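Local coordinates for protein 2-aminomuconate 6-semialdehyde dehydrogenase (Burkholderia cenocepacia, PDB 4U3W) that probably catalyses the NAD+-dependent oxidation of 2-aminomuconate 6-semialdehyde to 2-aminomuconate, as a member of the aldehyde dehydrogenase family, at residues F39-P44 / E200-A205; A104-D109 / T119-R124; L177-K182 / A195-E200. One frame throughout, in Å; residues are numbered along the deposited sequence.

Contact 1: residues F39-P44 / E200-A205. With MG (magnesium ion), chain C.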
ATOM      1  N   PHE A  39      34.683   6.604  34.501  1.00 26.84           N
ATOM      2  CA  PHE A  39      33.957   5.892  35.577  1.00 26.03           C
ATOM      3  C   PHE A  39      34.165   4.377  35.350  1.00 28.99           C
ATOM      4  O   PHE A  39      34.426   3.955  34.230  1.00 27.21           O
ATOM      5  CB  PHE A  39      32.458   6.251  35.600  1.00 26.30           C
ATOM      6  CG  PHE A  39      31.707   5.892  34.337  1.00 27.97           C
ATOM      7  CD1 PHE A  39      31.055   4.655  34.189  1.00 28.57           C
ATOM      8  CD2 PHE A  39      31.613   6.804  33.300  1.00 26.14           C
ATOM      9  CE1 PHE A  39      30.361   4.357  33.029  1.00 29.71           C
ATOM     10  CE2 PHE A  39      30.917   6.530  32.160  1.00 28.48           C
ATOM     11  CZ  PHE A  39      30.251   5.284  32.008  1.00 29.98           C
ATOM     12  N   PRO A  40      34.089   3.557  36.418  1.00 29.28           N
ATOM     13  CA  PRO A  40      34.409   2.136  36.208  1.00 29.02           C
ATOM     14  C   PRO A  40      33.224   1.341  35.608  1.00 29.71           C
ATOM     15  O   PRO A  40      32.040   1.644  35.826  1.00 30.99           O
ATOM     16  CB  PRO A  40      34.729   1.604  37.633  1.00 36.18           C
ATOM     17  CG  PRO A  40      34.819   2.751  38.505  1.00 37.00           C
ATOM     18  CD  PRO A  40      34.047   3.898  37.850  1.00 34.66           C
ATOM     19  N   ASN A  41      33.565   0.365  34.777  1.00 30.18           N
ATOM     20  CA  ASN A  41      32.572  -0.629  34.266  1.00 25.95           C
ATOM     21  C   ASN A  41      32.761  -1.887  35.128  1.00 25.66           C
ATOM     22  O   ASN A  41      33.845  -2.424  35.174  1.00 27.16           O
ATOM     23  CB  ASN A  41      32.786  -0.929  32.780  1.00 24.88           C
ATOM     24  CG  ASN A  41      31.812  -2.021  32.231  1.00 28.79           C
ATOM     25  OD1 ASN A  41      30.716  -2.208  32.749  1.00 28.68           O
ATOM     26  ND2 ASN A  41      32.212  -2.686  31.151  1.00 26.91           N
ATOM     27  N   LEU A  42      31.745  -2.277  35.879  1.00 27.63           N
ATOM     28  CA  LEU A  42      31.863  -3.403  36.835  1.00 29.90           C
ATOM     29  C   LEU A  42      31.027  -4.590  36.407  1.00 25.80           C
ATOM     30  O   LEU A  42      29.931  -4.420  35.858  1.00 28.08           O
ATOM     31  CB  LEU A  42      31.434  -2.990  38.241  1.00 33.31           C
ATOM     32  CG  LEU A  42      32.128  -1.773  38.822  1.00 33.41           C
ATOM     33  CD1 LEU A  42      31.471  -1.421  40.162  1.00 39.04           C
ATOM     34  CD2 LEU A  42      33.620  -2.042  38.967  1.00 28.74           C
ATOM     35  N   SER A  43      31.551  -5.798  36.630  1.00 27.48           N
ATOM     36  CA  SER A  43      30.821  -7.033  36.300  1.00 25.87           C
ATOM     37  C   SER A  43      29.601  -7.281  37.201  1.00 25.91           C
ATOM     38  O   SER A  43      29.689  -7.203  38.404  1.00 26.42           O
ATOM     39  CB  SER A  43      31.760  -8.245  36.425  1.00 28.42           C
ATOM     40  OG  SER A  43      30.982  -9.431  36.377  1.00 30.36           O
ATOM     41  N   PRO A  44      28.474  -7.674  36.634  1.00 23.91           N
ATOM     42  CA  PRO A  44      27.349  -8.006  37.503  1.00 25.61           C
ATOM     43  C   PRO A  44      27.449  -9.461  38.021  1.00 25.36           C
ATOM     44  O   PRO A  44      26.643  -9.899  38.804  1.00 25.85           O
ATOM     45  CB  PRO A  44      26.157  -7.834  36.579  1.00 27.18           C
ATOM     46  CG  PRO A  44      26.703  -8.255  35.239  1.00 28.12           C
ATOM     47  CD  PRO A  44      28.117  -7.731  35.210  1.00 25.56           C
ATOM     48  N   GLU A 200      25.828   1.240  32.094  1.00 27.10           N
ATOM     49  CA  GLU A 200      26.059  -0.123  32.570  1.00 29.67           C
ATOM     50  C   GLU A 200      26.635  -1.062  31.511  1.00 29.28           C
ATOM     51  O   GLU A 200      27.244  -2.115  31.857  1.00 28.01           O
ATOM     52  CB  GLU A 200      24.744  -0.771  33.058  1.00 31.09           C
ATOM     53  CG  GLU A 200      24.100  -0.097  34.278  1.00 33.95           C
ATOM     54  CD  GLU A 200      24.930  -0.290  35.556  1.00 41.25           C
ATOM     55  OE1 GLU A 200      25.846  -1.153  35.605  1.00 41.98           O
ATOM     56  OE2 GLU A 200      24.651   0.429  36.518  1.00 45.28           O
ATOM     57  N   THR A 201      26.340  -0.743  30.239  1.00 25.94           N
ATOM     58  CA  THR A 201      26.662  -1.654  29.133  1.00 25.09           C
ATOM     59  C   THR A 201      27.282  -0.949  27.937  1.00 25.82           C
ATOM     60  O   THR A 201      26.675  -0.834  26.836  1.00 26.38           O
ATOM     61  CB  THR A 201      25.360  -2.473  28.690  1.00 25.28           C
ATOM     62  OG1 THR A 201      24.325  -1.563  28.289  1.00 25.50           O
ATOM     63  CG2 THR A 201      24.835  -3.295  29.889  1.00 25.63           C
ATOM     64  N   PRO A 202      28.537  -0.494  28.116  1.00 24.72           N
ATOM     65  CA  PRO A 202      29.236   0.252  27.072  1.00 26.12           C
ATOM     66  C   PRO A 202      29.969  -0.602  26.016  1.00 25.52           C
ATOM     67  O   PRO A 202      30.376  -0.043  25.003  1.00 27.33           O
ATOM     68  CB  PRO A 202      30.279   1.055  27.887  1.00 24.75           C
ATOM     69  CG  PRO A 202      30.609   0.120  29.063  1.00 24.70           C
ATOM     70  CD  PRO A 202      29.264  -0.476  29.411  1.00 24.88           C
ATOM     71  N   SER A 203      30.219  -1.886  26.294  1.00 24.27           N
ATOM     72  CA  SER A 203      31.264  -2.621  25.556  1.00 26.42           C
ATOM     73  C   SER A 203      30.886  -3.003  24.130  1.00 24.16           C
ATOM     74  O   SER A 203      31.689  -2.781  23.201  1.00 26.98           O
ATOM     75  CB  SER A 203      31.679  -3.901  26.313  1.00 25.69           C
ATOM     76  OG  SER A 203      32.101  -3.513  27.629  1.00 28.29           O
ATOM     77  N   SER A 204      29.704  -3.607  23.936  1.00 26.53           N
ATOM     78  CA  SER A 204      29.327  -4.006  22.577  1.00 25.24           C
ATOM     79  C   SER A 204      29.070  -2.796  21.665  1.00 24.53           C
ATOM     80  O   SER A 204      29.370  -2.847  20.453  1.00 25.11           O
ATOM     81  CB  SER A 204      28.113  -4.966  22.587  1.00 27.11           C
ATOM     82  OG  SER A 204      26.888  -4.343  22.964  1.00 28.85           O
ATOM     83  N   ALA A 205      28.552  -1.701  22.211  1.00 24.21           N
ATOM     84  CA  ALA A 205      28.436  -0.476  21.385  1.00 26.87           C
ATOM     85  C   ALA A 205      29.821   0.069  20.954  1.00 27.31           C
ATOM     86  O   ALA A 205      29.988   0.575  19.840  1.00 25.55           O
ATOM     87  CB  ALA A 205      27.642   0.611  22.159  1.00 24.58           C
TER
HETATM   88 MG    MG C 501      27.936  -2.892  35.872  1.00 38.16          MG
HETATM   89  O   HOH W   1      28.548  -3.171  33.789  1.00 26.46           O
HETATM   90  O   HOH W   2      34.356  -3.377  29.185  1.00 32.65           O
HETATM   91  O   HOH W   3      29.094  -1.149  35.603  1.00 33.45           O
HETATM   92  O   HOH W   4      27.845  -1.207  37.836  1.00 43.60           O
HETATM   93  O   HOH W   5      26.999  -4.217  37.631  1.00 31.81           O
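One face of the flat Asn41 carboxamide is met by the CG corner of the Pro202 ring: Pro202 CG sits 4.0 Å from Asn41 CG, and nearly all of that distance is normal to the amide plane. The other amide face is turned away from residues 200-205. A metal-bound water next to Asn41 OD1 and a second water next to Asn41 ND2 both lie close to the level of the amide. The side chain reaches this place because CG is anti to the backbone N (chi1 177°).

The contact forms a hydrated magnesium site between edge strand 38-42 and the loop leading into helix 203-214, and its position is consistent with the cation site found in many aldehyde dehydrogenases. From the protein come Leu42 O, 2.5 Å from the magnesium, and Glu200 OE1, 2.7 Å away; four waters complete six ligands. Both protein distances are long for magnesium, which suggests weak coordination. Glu200 reaches the ion by folding its chain back at chi2 (-69°), although its CB starts out pointing away from the strand.

Second-shell contacts are largely water-mediated. One ligand water lies 2.6 Å from Asn41 OD1, tying the amide to the metal shell. Another accepts from Leu42 N. Asp109, on helix 99-110, accepts hydrogen bonds through OD1 from both Asn41 ND2 and Ser203 OG and so helps fix which way the amide is turned. Alongside, the second amide water accepts from Asn41 ND2 at 3.0 Å and donates to Ser203 OG at 2.7 Å.

Contact 2: residues A104-D109 / T119-R124. With EDO (1,2-ethanediol), chain F.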
ATOM      1  N   ALA A 104      31.386 -12.062  23.646  1.00 28.28           N
ATOM      2  CA  ALA A 104      32.105 -11.986  24.929  1.00 28.30           C
ATOM      3  C   ALA A 104      31.922 -10.614  25.637  1.00 31.30           C
ATOM      4  O   ALA A 104      31.834 -10.548  26.855  1.00 28.51           O
ATOM      5  CB  ALA A 104      33.597 -12.268  24.704  1.00 30.03           C
ATOM      6  N   ALA A 105      31.866  -9.538  24.850  1.00 32.04           N
ATOM      7  CA  ALA A 105      31.633  -8.190  25.378  1.00 29.99           C
ATOM      8  C   ALA A 105      30.226  -8.119  25.996  1.00 31.25           C
ATOM      9  O   ALA A 105      30.049  -7.633  27.101  1.00 32.36           O
ATOM     10  CB  ALA A 105      31.781  -7.144  24.250  1.00 29.22           C
ATOM     11  N   GLU A 106      29.233  -8.649  25.284  1.00 30.66           N
ATOM     12  CA  GLU A 106      27.868  -8.604  25.753  1.00 30.25           C
ATOM     13  C   GLU A 106      27.722  -9.419  27.037  1.00 29.98           C
ATOM     14  O   GLU A 106      27.126  -8.945  28.015  1.00 30.44           O
ATOM     15  CB  GLU A 106      26.909  -9.138  24.674  1.00 31.88           C
ATOM     16  CG  GLU A 106      25.450  -8.761  24.889  1.00 33.27           C
ATOM     17  CD  GLU A 106      25.159  -7.302  24.474  1.00 34.70           C
ATOM     18  OE1 GLU A 106      26.061  -6.455  24.545  1.00 35.65           O
ATOM     19  OE2 GLU A 106      24.024  -7.003  24.070  1.00 34.86           O
ATOM     20  N   VAL A 107      28.270 -10.637  27.039  1.00 28.14           N
ATOM     21  CA  VAL A 107      28.286 -11.480  28.240  1.00 30.01           C
ATOM     22  C   VAL A 107      29.006 -10.795  29.426  1.00 30.67           C
ATOM     23  O   VAL A 107      28.525 -10.837  30.585  1.00 29.53           O
ATOM     24  CB  VAL A 107      28.972 -12.846  27.936  1.00 29.41           C
ATOM     25  CG1 VAL A 107      29.166 -13.623  29.190  1.00 29.64           C
ATOM     26  CG2 VAL A 107      28.104 -13.653  26.904  1.00 31.47           C
ATOM     27  N   ALA A 108      30.142 -10.165  29.152  1.00 30.57           N
ATOM     28  CA  ALA A 108      30.913  -9.548  30.255  1.00 29.04           C
ATOM     29  C   ALA A 108      30.117  -8.419  30.924  1.00 28.53           C
ATOM     30  O   ALA A 108      30.090  -8.331  32.159  1.00 27.94           O
ATOM     31  CB  ALA A 108      32.257  -9.027  29.742  1.00 29.78           C
ATOM     32  N   ASP A 109      29.450  -7.574  30.110  1.00 26.97           N
ATOM     33  CA  ASP A 109      28.628  -6.467  30.604  1.00 29.18           C
ATOM     34  C   ASP A 109      27.346  -6.902  31.319  1.00 28.22           C
ATOM     35  O   ASP A 109      26.942  -6.276  32.304  1.00 31.97           O
ATOM     36  CB  ASP A 109      28.230  -5.546  29.442  1.00 31.29           C
ATOM     37  CG  ASP A 109      29.330  -4.563  29.049  1.00 31.54           C
ATOM     38  OD1 ASP A 109      30.479  -4.648  29.559  1.00 29.56           O
ATOM     39  OD2 ASP A 109      29.038  -3.752  28.136  1.00 29.01           O
ATOM     40  N   THR A 119      22.502 -16.438  20.317  1.00 39.13           N
ATOM     41  CA  THR A 119      21.340 -16.527  19.433  1.00 43.24           C
ATOM     42  C   THR A 119      20.310 -15.404  19.508  1.00 41.81           C
ATOM     43  O   THR A 119      19.729 -15.060  18.488  1.00 43.09           O
ATOM     44  CB  THR A 119      20.607 -17.836  19.672  1.00 46.78           C
ATOM     45  OG1 THR A 119      20.266 -17.895  21.059  1.00 50.32           O
ATOM     46  CG2 THR A 119      21.522 -18.972  19.369  1.00 46.54           C
ATOM     47  N   LEU A 120      20.117 -14.794  20.675  1.00 37.72           N
ATOM     48  CA  LEU A 120      19.141 -13.720  20.799  1.00 38.86           C
ATOM     49  C   LEU A 120      19.829 -12.363  20.652  1.00 39.12           C
ATOM     50  O   LEU A 120      19.351 -11.516  19.939  1.00 44.48           O
ATOM     51  CB  LEU A 120      18.401 -13.792  22.141  1.00 43.02           C
ATOM     52  N   ASP A 121      20.947 -12.151  21.308  1.00 37.89           N
ATOM     53  CA  ASP A 121      21.552 -10.796  21.274  1.00 35.14           C
ATOM     54  C   ASP A 121      22.324 -10.470  19.980  1.00 35.17           C
ATOM     55  O   ASP A 121      21.922  -9.587  19.189  1.00 37.64           O
ATOM     56  CB  ASP A 121      22.473 -10.616  22.477  1.00 34.01           C
ATOM     57  CG  ASP A 121      21.700 -10.602  23.833  1.00 59.14           C
ATOM     58  OD1 ASP A 121      21.213  -9.533  24.271  1.00 61.47           O
ATOM     59  OD2 ASP A 121      21.603 -11.650  24.486  1.00 56.41           O
ATOM     60  N   ILE A 122      23.421 -11.179  19.743  1.00 32.37           N
ATOM     61  CA  ILE A 122      24.335 -10.788  18.679  1.00 30.29           C
ATOM     62  C   ILE A 122      23.748 -11.138  17.318  1.00 31.78           C
ATOM     63  O   ILE A 122      23.774 -10.318  16.384  1.00 31.65           O
ATOM     64  CB  ILE A 122      25.715 -11.452  18.871  1.00 31.30           C
ATOM     65  CG1 ILE A 122      26.300 -11.107  20.259  1.00 28.05           C
ATOM     66  CG2 ILE A 122      26.676 -11.020  17.742  1.00 28.51           C
ATOM     67  CD1 ILE A 122      26.121  -9.590  20.652  1.00 29.90           C
ATOM     68  N   ALA A 123      23.121 -12.311  17.206  1.00 32.71           N
ATOM     69  CA  ALA A 123      22.527 -12.715  15.934  1.00 33.23           C
ATOM     70  C   ALA A 123      21.426 -11.745  15.463  1.00 37.94           C
ATOM     71  O   ALA A 123      21.377 -11.367  14.282  1.00 37.87           O
ATOM     72  CB  ALA A 123      21.978 -14.198  16.038  1.00 33.48           C
ATOM     73  N   ARG A 124      20.546 -11.322  16.370  1.00 37.97           N
ATOM     74  CA  ARG A 124      19.484 -10.401  15.992  1.00 36.95           C
ATOM     75  C   ARG A 124      20.018  -8.997  15.774  1.00 36.80           C
ATOM     76  O   ARG A 124      19.490  -8.239  14.956  1.00 38.60           O
ATOM     77  CB  ARG A 124      18.379 -10.393  17.047  1.00 37.87           C
TER
HETATM   78  C1  EDO F 504      23.017 -13.228  11.754  1.00 51.28           C
HETATM   79  O1  EDO F 504      21.824 -12.700  12.342  1.00 50.00           O
HETATM   80  C2  EDO F 504      23.892 -13.767  12.881  1.00 53.99           C
HETATM   81  O2  EDO F 504      24.996 -14.501  12.344  1.00 57.07           O
HETATM   82  O   HOH W   6      21.434  -7.424  23.041  1.00 34.93           O
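Glu106 meets both Asp121 and Ile122, and is the residue of 104-109 that touches segment 119-124 of helix 114-138; the closest CA pair, Glu106 and Asp121, is 8.0 Å apart. Ile122 also packs on Phe99, Phe102 and Val103, earlier in helix 99-110. Along the first segment, Ala105 faces a different neighbour, packing on Ser203 and Leu207 of helix 203-214. Glu106 comes next and divides its side chain into an apolar root and a polar end. At the root, Glu106 CB meets Ile122 CD1 at 4.1 Å. A bend at chi2 (-43°) swings this Ile122 methyl across to the first helix.

At the polar end, Glu106 OE2 and Asp121 OD1 are 3.8 Å apart, with the two carboxylate planes turned 75° against each other. A shared water donates to Glu106 OE2 at 2.8 Å and to Asp121 OD1 at 2.5 Å and, with the outside partners, probably eases the approach of the two buried acids. Each acid has a stronger partner elsewhere: Asp121 OD2 forms a salt bridge with Arg112, while Glu106 OE2 accepts from Leu176 N and its OE1 from Ser204 OG. The positive N-terminal end of helix 175-188, to which Leu176 belongs, would probably help stabilise a charged Glu106.

Asp109, a turn on, faces another way, against Thr201 and Pro202. The second helix is locally widened, with a pi-type turn over residues 119-122. Overall this is a buried pair of consecutive helices, joined by a short link and bridged through water, with its polar end at the start of the helix in a beta-alpha-beta unit of the cofactor-domain fold.

Contact 3: residues L177-K182 / A195-E200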
ATOM      1  N   LEU A 177      21.240  -5.455  20.893  1.00 29.26           N
ATOM      2  CA  LEU A 177      20.012  -5.640  20.113  0.52 31.05           C
ATOM      3  C   LEU A 177      19.230  -4.330  19.972  1.00 31.44           C
ATOM      4  O   LEU A 177      18.817  -3.925  18.850  1.00 29.45           O
ATOM      5  CB  LEU A 177      19.116  -6.735  20.757  0.52 31.24           C
ATOM      6  CG  LEU A 177      17.832  -7.256  20.088  0.52 31.61           C
ATOM      7  CD1 LEU A 177      17.356  -8.581  20.718  0.52 30.91           C
ATOM      8  CD2 LEU A 177      16.684  -6.287  20.127  0.52 30.71           C
ATOM      9  N   LEU A 178      18.993  -3.676  21.104  1.00 28.94           N
ATOM     10  CA  LEU A 178      18.180  -2.473  21.102  1.00 29.69           C
ATOM     11  C   LEU A 178      18.942  -1.241  20.562  1.00 29.51           C
ATOM     12  O   LEU A 178      18.316  -0.318  20.035  1.00 30.19           O
ATOM     13  CB  LEU A 178      17.645  -2.218  22.521  1.00 33.34           C
ATOM     14  CG  LEU A 178      16.699  -3.382  22.895  1.00 37.20           C
ATOM     15  CD1 LEU A 178      16.191  -3.229  24.316  1.00 35.40           C
ATOM     16  CD2 LEU A 178      15.533  -3.453  21.899  1.00 41.20           C
ATOM     17  N   PHE A 179      20.259  -1.235  20.666  1.00 26.48           N
ATOM     18  CA  PHE A 179      21.107  -0.168  20.074  1.00 29.70           C
ATOM     19  C   PHE A 179      20.971  -0.259  18.527  1.00 29.45           C
ATOM     20  O   PHE A 179      20.631   0.705  17.873  1.00 28.59           O
ATOM     21  CB  PHE A 179      22.555  -0.349  20.572  1.00 29.16           C
ATOM     22  CG  PHE A 179      23.495   0.791  20.294  1.00 28.02           C
ATOM     23  CD1 PHE A 179      23.472   1.952  21.048  1.00 32.39           C
ATOM     24  CD2 PHE A 179      24.471   0.656  19.345  1.00 28.63           C
ATOM     25  CE1 PHE A 179      24.430   3.001  20.818  1.00 32.62           C
ATOM     26  CE2 PHE A 179      25.410   1.689  19.082  1.00 28.29           C
ATOM     27  CZ  PHE A 179      25.390   2.849  19.814  1.00 29.41           C
ATOM     28  N   THR A 180      21.145  -1.447  17.964  1.00 27.06           N
ATOM     29  CA  THR A 180      21.085  -1.580  16.511  1.00 28.14           C
ATOM     30  C   THR A 180      19.666  -1.450  15.944  1.00 28.35           C
ATOM     31  O   THR A 180      19.499  -1.059  14.780  1.00 28.60           O
ATOM     32  CB  THR A 180      21.644  -2.928  16.043  1.00 29.77           C
ATOM     33  OG1 THR A 180      20.879  -3.984  16.641  1.00 29.94           O
ATOM     34  CG2 THR A 180      23.126  -3.043  16.441  1.00 26.38           C
ATOM     35  N   TRP A 181      18.666  -1.802  16.753  1.00 27.20           N
ATOM     36  CA  TRP A 181      17.281  -1.621  16.402  1.00 29.17           C
ATOM     37  C   TRP A 181      17.015  -0.139  16.021  1.00 30.12           C
ATOM     38  O   TRP A 181      16.174   0.137  15.154  1.00 27.20           O
ATOM     39  CB  TRP A 181      16.421  -2.054  17.589  1.00 31.52           C
ATOM     40  CG  TRP A 181      14.972  -1.760  17.493  1.00 39.88           C
ATOM     41  CD1 TRP A 181      14.231  -0.980  18.358  1.00 44.13           C
ATOM     42  CD2 TRP A 181      14.042  -2.253  16.504  1.00 43.50           C
ATOM     43  NE1 TRP A 181      12.910  -0.962  17.958  1.00 46.73           N
ATOM     44  CE2 TRP A 181      12.768  -1.715  16.818  1.00 46.69           C
ATOM     45  CE3 TRP A 181      14.172  -3.070  15.376  1.00 44.62           C
ATOM     46  CZ2 TRP A 181      11.617  -1.993  16.056  1.00 50.51           C
ATOM     47  CZ3 TRP A 181      13.026  -3.341  14.603  1.00 49.91           C
ATOM     48  CH2 TRP A 181      11.765  -2.797  14.949  1.00 51.11           C
ATOM     49  N   LYS A 182      17.761   0.793  16.639  1.00 25.46           N
ATOM     50  CA  LYS A 182      17.650   2.228  16.301  1.00 26.98           C
ATOM     51  C   LYS A 182      18.725   2.699  15.315  1.00 29.16           C
ATOM     52  O   LYS A 182      18.431   3.466  14.360  1.00 25.76           O
ATOM     53  CB  LYS A 182      17.758   3.109  17.582  1.00 30.32           C
ATOM     54  CG  LYS A 182      16.817   2.706  18.701  1.00 31.53           C
ATOM     55  CD  LYS A 182      15.381   2.626  18.185  1.00 34.70           C
ATOM     56  CE  LYS A 182      14.367   2.343  19.320  1.00 36.94           C
ATOM     57  NZ  LYS A 182      14.625   3.380  20.422  1.00 41.67           N
ATOM     58  N   ALA A 195      24.924   8.576  19.374  1.00 26.12           N
ATOM     59  CA  ALA A 195      24.319   7.519  20.150  1.00 25.89           C
ATOM     60  C   ALA A 195      24.997   7.353  21.495  1.00 27.26           C
ATOM     61  O   ALA A 195      26.210   7.244  21.572  1.00 27.42           O
ATOM     62  CB  ALA A 195      24.382   6.190  19.387  1.00 27.78           C
ATOM     63  N   LYS A 196      24.184   7.261  22.537  1.00 26.26           N
ATOM     64  CA  LYS A 196      24.712   7.109  23.894  1.00 26.31           C
ATOM     65  C   LYS A 196      24.176   5.830  24.527  1.00 29.31           C
ATOM     66  O   LYS A 196      23.020   5.790  24.912  1.00 30.14           O
ATOM     67  CB  LYS A 196      24.319   8.261  24.801  1.00 29.05           C
ATOM     68  CG  LYS A 196      25.154   8.121  26.213  1.00 32.56           C
ATOM     69  CD  LYS A 196      24.458   8.655  27.383  1.00 31.75           C
ATOM     70  CE  LYS A 196      23.476   7.770  28.033  1.00 29.78           C
ATOM     71  NZ  LYS A 196      24.044   6.798  29.003  1.00 27.52           N
ATOM     72  N   PRO A 197      25.009   4.791  24.626  1.00 29.41           N
ATOM     73  CA  PRO A 197      24.533   3.534  25.241  1.00 29.60           C
ATOM     74  C   PRO A 197      24.517   3.679  26.742  1.00 28.85           C
ATOM     75  O   PRO A 197      25.068   4.654  27.319  1.00 29.33           O
ATOM     76  CB  PRO A 197      25.572   2.502  24.822  1.00 28.97           C
ATOM     77  CG  PRO A 197      26.911   3.367  24.721  1.00 27.88           C
ATOM     78  CD  PRO A 197      26.425   4.742  24.213  1.00 28.45           C
ATOM     79  N   SER A 198      23.880   2.722  27.393  1.00 27.15           N
ATOM     80  CA  SER A 198      23.801   2.771  28.844  1.00 26.34           C
ATOM     81  C   SER A 198      25.179   2.725  29.505  1.00 29.19           C
ATOM     82  O   SER A 198      26.107   2.053  29.033  1.00 25.69           O
ATOM     83  CB  SER A 198      22.923   1.630  29.400  1.00 29.43           C
ATOM     84  OG  SER A 198      23.029   1.670  30.810  1.00 28.19           O
ATOM     85  N   GLU A 199      25.322   3.515  30.586  1.00 27.68           N
ATOM     86  CA  GLU A 199      26.564   3.508  31.341  1.00 28.18           C
ATOM     87  C   GLU A 199      26.849   2.090  31.898  1.00 29.40           C
ATOM     88  O   GLU A 199      27.997   1.765  32.126  1.00 27.17           O
ATOM     89  CB  GLU A 199      26.547   4.550  32.494  1.00 27.11           C
ATOM     90  CG  GLU A 199      25.434   4.328  33.539  1.00 29.91           C
ATOM     91  CD  GLU A 199      24.104   5.023  33.183  1.00 31.78           C
ATOM     92  OE1 GLU A 199      23.858   5.390  31.997  1.00 32.96           O
ATOM     93  OE2 GLU A 199      23.272   5.188  34.101  1.00 34.11           O
ATOM     94  N   GLU A 200      25.828   1.240  32.094  1.00 27.10           N
ATOM     95  CA  GLU A 200      26.059  -0.123  32.570  1.00 29.67           C
ATOM     96  C   GLU A 200      26.635  -1.062  31.511  1.00 29.28           C
ATOM     97  O   GLU A 200      27.244  -2.115  31.857  1.00 28.01           O
ATOM     98  CB  GLU A 200      24.744  -0.771  33.058  1.00 31.09           C
ATOM     99  CG  GLU A 200      24.100  -0.097  34.278  1.00 33.95           C
ATOM    100  CD  GLU A 200      24.930  -0.290  35.556  1.00 41.25           C
ATOM    101  OE1 GLU A 200      25.846  -1.153  35.605  1.00 41.98           O
ATOM    102  OE2 GLU A 200      24.651   0.429  36.518  1.00 45.28           O
TER
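Phe179 turns its ring end toward Ala195, and Pro197 runs alongside. Ring atoms CE1 and CZ of Phe179 are each 3.5 Å from Ala195 CB, so the methyl sits against one bond of the ring rather than a single atom. Pro197 meets the same part of the ring, its CB lying 4.2 Å from Phe179 CE1. The two side chains lie next to each other and point the same way, whereas Ala195 faces the oncoming ring. With chi1 at -168°, Phe179 CG stands opposite the backbone N and the ring extends from its helix to the strand. All three residues are buried, and the contact between them is purely apolar.

Lys196, between Ala195 and Pro197, projects away from Phe179, as the alternation of a strand requires. Its amine reaches forward along the chain: Lys196 NZ donates to Pro197 O at 2.9 Å from above the carbonyl plane, 40° out of it, and makes a weak salt bridge to Glu199 OE1 at 3.3 Å. Gly227 O takes a further hydrogen bond from it. Beyond the proline, Glu200 N donates to Ser198 OG at 3.1 Å with an angle of 156°, an ST turn that shapes the loop leaving the strand.

The contact closes the beta-alpha-beta crossover of strand 153-169, helix 175-188 and strand 192-196 in the Rossmann-like part of the fold. Around it, Ala205 and Leu208 of helix 203-214 and Phe222 and Leu224 of strand 222-224 also pack on the Phe179 ring.

Overall arrangement
The three contacts form a compact group, their centres 12 to 13 Å apart. Along the chain, contact 1 spans the longest separation, from strand 38-42 to the start of helix 203-214, and contacts 2 and 3 follow one another within that span. Contacts 1 and 3 share Glu200, in the loop between strand 192-196 and helix 203-214. Contacts 1 and 2 meet where serines of helix 203-214 pair with carboxylates of helix 99-110; contact 2 approaches contact 3 where Asp109 comes near Glu200 O. Helices 99-110, 114-138, 175-188 and 203-214 thus link the cation site to the central crossover of the probable cofactor-binding domain.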